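Local coordinates for adhesion and penetration protein autotransporter (Haemophilus influenzae, PDB 3SYJ) that promotes adherence to and invasion of host cells as a self-associating autotransporter adhesin of the bacterial surface, and is probably a serine protease, at residues V645-N659 with K700-T714. Sequence-based numbering, arbitrary orientation.
Sequences VSSIEGNWTVSNNAN and KTQINGSINLTDNAT
S647-E649 pair in parallel with Q702-N704, and W652-V654 with I707-L709, the strand axes approaching to 4.5 and 4.7 Å, joined by N-H...O=C bonds and bending at G650 and G705. I648, W652 and V654 share a face with I703, I707 and L709, a buried interior suited to apolar residues: V654 CB lies 3.5 Å from L709 CD2, and V654 CG1, set anti to the backbone N (chi1 -169°), reaches A713 CB at 3.6 Å. W652 stacks on F632 of strand 631-634, in the preceding coil, and meets F662 edge-to-face. Both corners need glycine: G650 by its backbone angles, G705 because a side chain there would run into G650 O, 3.3 Å from G705 CA. N651 OD1 stands in for G650 O, too far from S706 N, and accepts the S706 N-H at 3.0 Å and, weakly, its hydroxyl. Outside, a water joins E649 OE1 to N704 ND2, while N704 OD1 accepts a hydrogen bond from N724 ND2. At the next corner type II' turns S655-A658 and T710-A713 stack, D711 OD2 supplying an acceptor, on its anti side, for the N656 N-H at 2.7 Å. Apolar residues stacked on apolar ones, coil upon coil, characterise the parallel beta-helix of autotransporter passenger domains.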
# COMPACT_ATOMS: atom_id res chain seq x y z
N VAL A 645 23.83 19.55 -7.69
CA VAL A 645 23.78 18.35 -6.88
C VAL A 645 22.92 17.36 -7.65
O VAL A 645 21.71 17.57 -7.81
CB VAL A 645 23.17 18.59 -5.49
CG1 VAL A 645 23.09 17.29 -4.72
CG2 VAL A 645 23.98 19.64 -4.72
N SER A 646 23.55 16.31 -8.16
CA SER A 646 22.84 15.33 -8.97
C SER A 646 21.80 14.62 -8.12
O SER A 646 20.67 14.40 -8.55
CB SER A 646 23.81 14.30 -9.55
OG SER A 646 24.59 14.89 -10.56
N SER A 647 22.19 14.26 -6.91
CA SER A 647 21.31 13.52 -6.03
C SER A 647 21.76 13.66 -4.59
O SER A 647 22.95 13.79 -4.31
CB SER A 647 21.29 12.04 -6.40
OG SER A 647 22.58 11.47 -6.28
N ILE A 648 20.79 13.66 -3.68
CA ILE A 648 21.10 13.53 -2.27
C ILE A 648 20.23 12.43 -1.70
O ILE A 648 19.01 12.47 -1.82
CB ILE A 648 20.97 14.87 -1.51
CG1 ILE A 648 21.53 14.74 -0.09
CG2 ILE A 648 19.52 15.39 -1.54
CD1 ILE A 648 21.77 16.07 0.58
N GLU A 649 20.87 11.41 -1.12
CA GLU A 649 20.18 10.22 -0.65
C GLU A 649 20.23 10.08 0.87
O GLU A 649 21.29 10.24 1.48
CB GLU A 649 20.76 8.96 -1.31
CG GLU A 649 20.03 7.69 -0.90
CD GLU A 649 20.66 6.42 -1.46
OE1 GLU A 649 21.32 6.48 -2.52
OE2 GLU A 649 20.50 5.35 -0.83
N GLY A 650 19.08 9.76 1.46
CA GLY A 650 18.96 9.61 2.90
C GLY A 650 17.67 10.23 3.39
O GLY A 650 17.02 10.98 2.65
N ASN A 651 17.28 9.93 4.62
CA ASN A 651 16.02 10.44 5.16
C ASN A 651 16.23 11.69 5.98
O ASN A 651 17.23 11.81 6.69
CB ASN A 651 15.31 9.36 5.99
CG ASN A 651 14.93 8.14 5.15
OD1 ASN A 651 14.47 8.26 4.01
ND2 ASN A 651 15.13 6.96 5.72
N TRP A 652 15.30 12.63 5.89
CA TRP A 652 15.45 13.93 6.51
C TRP A 652 14.53 14.08 7.71
O TRP A 652 13.36 13.71 7.66
CB TRP A 652 15.16 15.05 5.50
CG TRP A 652 16.24 15.22 4.46
CD1 TRP A 652 16.47 14.41 3.37
CD2 TRP A 652 17.25 16.24 4.43
NE1 TRP A 652 17.56 14.88 2.67
CE2 TRP A 652 18.05 16.00 3.30
CE3 TRP A 652 17.54 17.34 5.24
CZ2 TRP A 652 19.14 16.81 2.96
CZ3 TRP A 652 18.62 18.14 4.91
CH2 TRP A 652 19.40 17.87 3.78
N THR A 653 15.08 14.60 8.80
CA THR A 653 14.28 15.01 9.95
C THR A 653 14.61 16.45 10.34
O THR A 653 15.72 16.75 10.78
CB THR A 653 14.51 14.10 11.17
OG1 THR A 653 14.15 12.75 10.82
CG2 THR A 653 13.66 14.56 12.34
N VAL A 654 13.64 17.34 10.15
CA VAL A 654 13.82 18.74 10.46
C VAL A 654 12.92 19.08 11.63
O VAL A 654 11.71 18.85 11.58
CB VAL A 654 13.47 19.61 9.24
CG1 VAL A 654 13.92 21.05 9.46
CG2 VAL A 654 14.11 19.04 7.99
N SER A 655 13.50 19.63 12.69
CA SER A 655 12.76 19.82 13.93
C SER A 655 12.97 21.22 14.51
O SER A 655 13.66 22.04 13.92
CB SER A 655 13.14 18.74 14.95
OG SER A 655 14.52 18.79 15.24
N ASN A 656 12.37 21.46 15.67
CA ASN A 656 12.38 22.79 16.29
C ASN A 656 12.00 23.86 15.28
O ASN A 656 11.00 23.74 14.59
CB ASN A 656 13.74 23.07 16.92
CG ASN A 656 14.13 22.00 17.92
OD1 ASN A 656 13.37 21.68 18.83
ND2 ASN A 656 15.33 21.45 17.76
N ASN A 657 12.81 24.92 15.19
CA ASN A 657 12.60 25.98 14.22
C ASN A 657 13.56 25.87 13.05
O ASN A 657 13.90 26.87 12.42
CB ASN A 657 12.75 27.35 14.87
CG ASN A 657 11.78 27.57 16.00
OD1 ASN A 657 10.57 27.41 15.84
ND2 ASN A 657 12.30 27.93 17.17
N ALA A 658 14.01 24.65 12.76
CA ALA A 658 14.99 24.43 11.70
C ALA A 658 14.36 24.58 10.32
O ALA A 658 13.14 24.68 10.19
CB ALA A 658 15.62 23.07 11.85
N ASN A 659 15.19 24.60 9.29
CA ASN A 659 14.70 24.67 7.93
C ASN A 659 15.56 23.88 6.95
O ASN A 659 16.77 23.76 7.14
CB ASN A 659 14.58 26.13 7.48
CG ASN A 659 13.82 26.27 6.18
OD1 ASN A 659 14.24 25.77 5.14
ND2 ASN A 659 12.67 26.95 6.24
N LYS A 700 18.38 18.47 -12.31
CA LYS A 700 17.30 18.46 -11.33
C LYS A 700 17.66 17.49 -10.21
O LYS A 700 17.74 16.28 -10.42
CB LYS A 700 15.99 18.02 -11.98
CG LYS A 700 15.39 19.02 -12.95
CD LYS A 700 14.02 18.59 -13.43
CE LYS A 700 13.56 19.44 -14.61
NZ LYS A 700 12.25 18.97 -15.15
N THR A 701 17.87 18.03 -9.02
CA THR A 701 18.32 17.22 -7.90
C THR A 701 17.34 16.10 -7.55
O THR A 701 16.17 16.35 -7.29
CB THR A 701 18.52 18.08 -6.66
OG1 THR A 701 19.41 19.16 -6.97
CG2 THR A 701 19.08 17.25 -5.52
N GLN A 702 17.83 14.86 -7.55
CA GLN A 702 17.01 13.74 -7.09
C GLN A 702 17.19 13.61 -5.59
O GLN A 702 18.25 13.18 -5.12
CB GLN A 702 17.43 12.44 -7.76
CG GLN A 702 17.43 12.48 -9.27
CD GLN A 702 16.08 12.88 -9.84
OE1 GLN A 702 15.06 12.23 -9.58
NE2 GLN A 702 16.07 13.93 -10.64
N ILE A 703 16.16 14.00 -4.84
CA ILE A 703 16.16 13.82 -3.39
C ILE A 703 15.63 12.43 -3.07
O ILE A 703 14.43 12.19 -3.13
CB ILE A 703 15.26 14.87 -2.69
CG1 ILE A 703 15.65 16.29 -3.11
CG2 ILE A 703 15.33 14.70 -1.19
CD1 ILE A 703 14.53 17.31 -2.94
N ASN A 704 16.54 11.52 -2.73
CA ASN A 704 16.18 10.12 -2.56
C ASN A 704 16.03 9.71 -1.10
O ASN A 704 16.93 9.11 -0.50
CB ASN A 704 17.18 9.22 -3.30
CG ASN A 704 17.16 9.46 -4.81
OD1 ASN A 704 16.13 9.81 -5.38
ND2 ASN A 704 18.31 9.27 -5.45
N GLY A 705 14.87 10.03 -0.54
CA GLY A 705 14.59 9.76 0.86
C GLY A 705 13.24 10.35 1.22
O GLY A 705 12.53 10.87 0.36
N SER A 706 12.90 10.29 2.49
CA SER A 706 11.64 10.85 2.94
C SER A 706 11.93 12.05 3.81
O SER A 706 13.07 12.25 4.23
CB SER A 706 10.86 9.81 3.75
OG SER A 706 11.68 9.34 4.81
N ILE A 707 10.91 12.84 4.08
CA ILE A 707 11.08 14.03 4.89
C ILE A 707 10.11 14.06 6.06
O ILE A 707 8.90 13.91 5.88
CB ILE A 707 10.92 15.31 4.05
CG1 ILE A 707 11.88 15.28 2.85
CG2 ILE A 707 11.16 16.56 4.90
CD1 ILE A 707 11.81 16.53 1.99
N ASN A 708 10.64 14.25 7.25
CA ASN A 708 9.80 14.42 8.42
C ASN A 708 10.03 15.78 9.03
O ASN A 708 11.16 16.14 9.37
CB ASN A 708 10.08 13.34 9.45
CG ASN A 708 9.43 12.03 9.09
OD1 ASN A 708 8.72 11.45 9.91
ND2 ASN A 708 9.66 11.56 7.87
N LEU A 709 8.95 16.54 9.17
CA LEU A 709 8.98 17.83 9.82
C LEU A 709 8.22 17.76 11.14
O LEU A 709 7.11 17.23 11.20
CB LEU A 709 8.36 18.90 8.93
CG LEU A 709 8.92 19.01 7.51
CD1 LEU A 709 8.26 20.15 6.78
CD2 LEU A 709 10.42 19.21 7.57
N THR A 710 8.83 18.29 12.20
CA THR A 710 8.18 18.34 13.50
C THR A 710 8.26 19.76 14.06
O THR A 710 8.88 20.63 13.45
CB THR A 710 8.78 17.33 14.50
OG1 THR A 710 10.14 17.67 14.78
CG2 THR A 710 8.72 15.92 13.93
N ASP A 711 7.62 19.99 15.20
CA ASP A 711 7.65 21.29 15.85
C ASP A 711 7.29 22.41 14.89
O ASP A 711 6.23 22.38 14.28
CB ASP A 711 9.01 21.52 16.49
CG ASP A 711 9.50 20.30 17.25
OD1 ASP A 711 8.75 19.80 18.11
OD2 ASP A 711 10.63 19.84 16.98
N ASN A 712 8.18 23.39 14.75
CA ASN A 712 7.94 24.51 13.84
C ASN A 712 8.76 24.41 12.56
O ASN A 712 8.92 25.40 11.85
CB ASN A 712 8.27 25.83 14.53
CG ASN A 712 7.25 26.21 15.58
OD1 ASN A 712 6.30 25.48 15.83
ND2 ASN A 712 7.46 27.36 16.22
N ALA A 713 9.28 23.23 12.27
CA ALA A 713 10.17 23.05 11.13
C ALA A 713 9.52 23.39 9.79
O ALA A 713 8.31 23.23 9.60
CB ALA A 713 10.73 21.64 11.12
N THR A 714 10.33 23.87 8.86
CA THR A 714 9.87 24.19 7.52
C THR A 714 10.75 23.49 6.49
O THR A 714 11.95 23.36 6.68
CB THR A 714 9.93 25.70 7.28
OG1 THR A 714 9.00 26.36 8.15
CG2 THR A 714 9.58 26.03 5.84
O HOH W 1 21.24 20.93 -9.11
O HOH W 2 20.03 14.57 -11.62
O HOH W 3 20.95 8.38 -4.73
O HOH W 4 16.21 7.08 1.45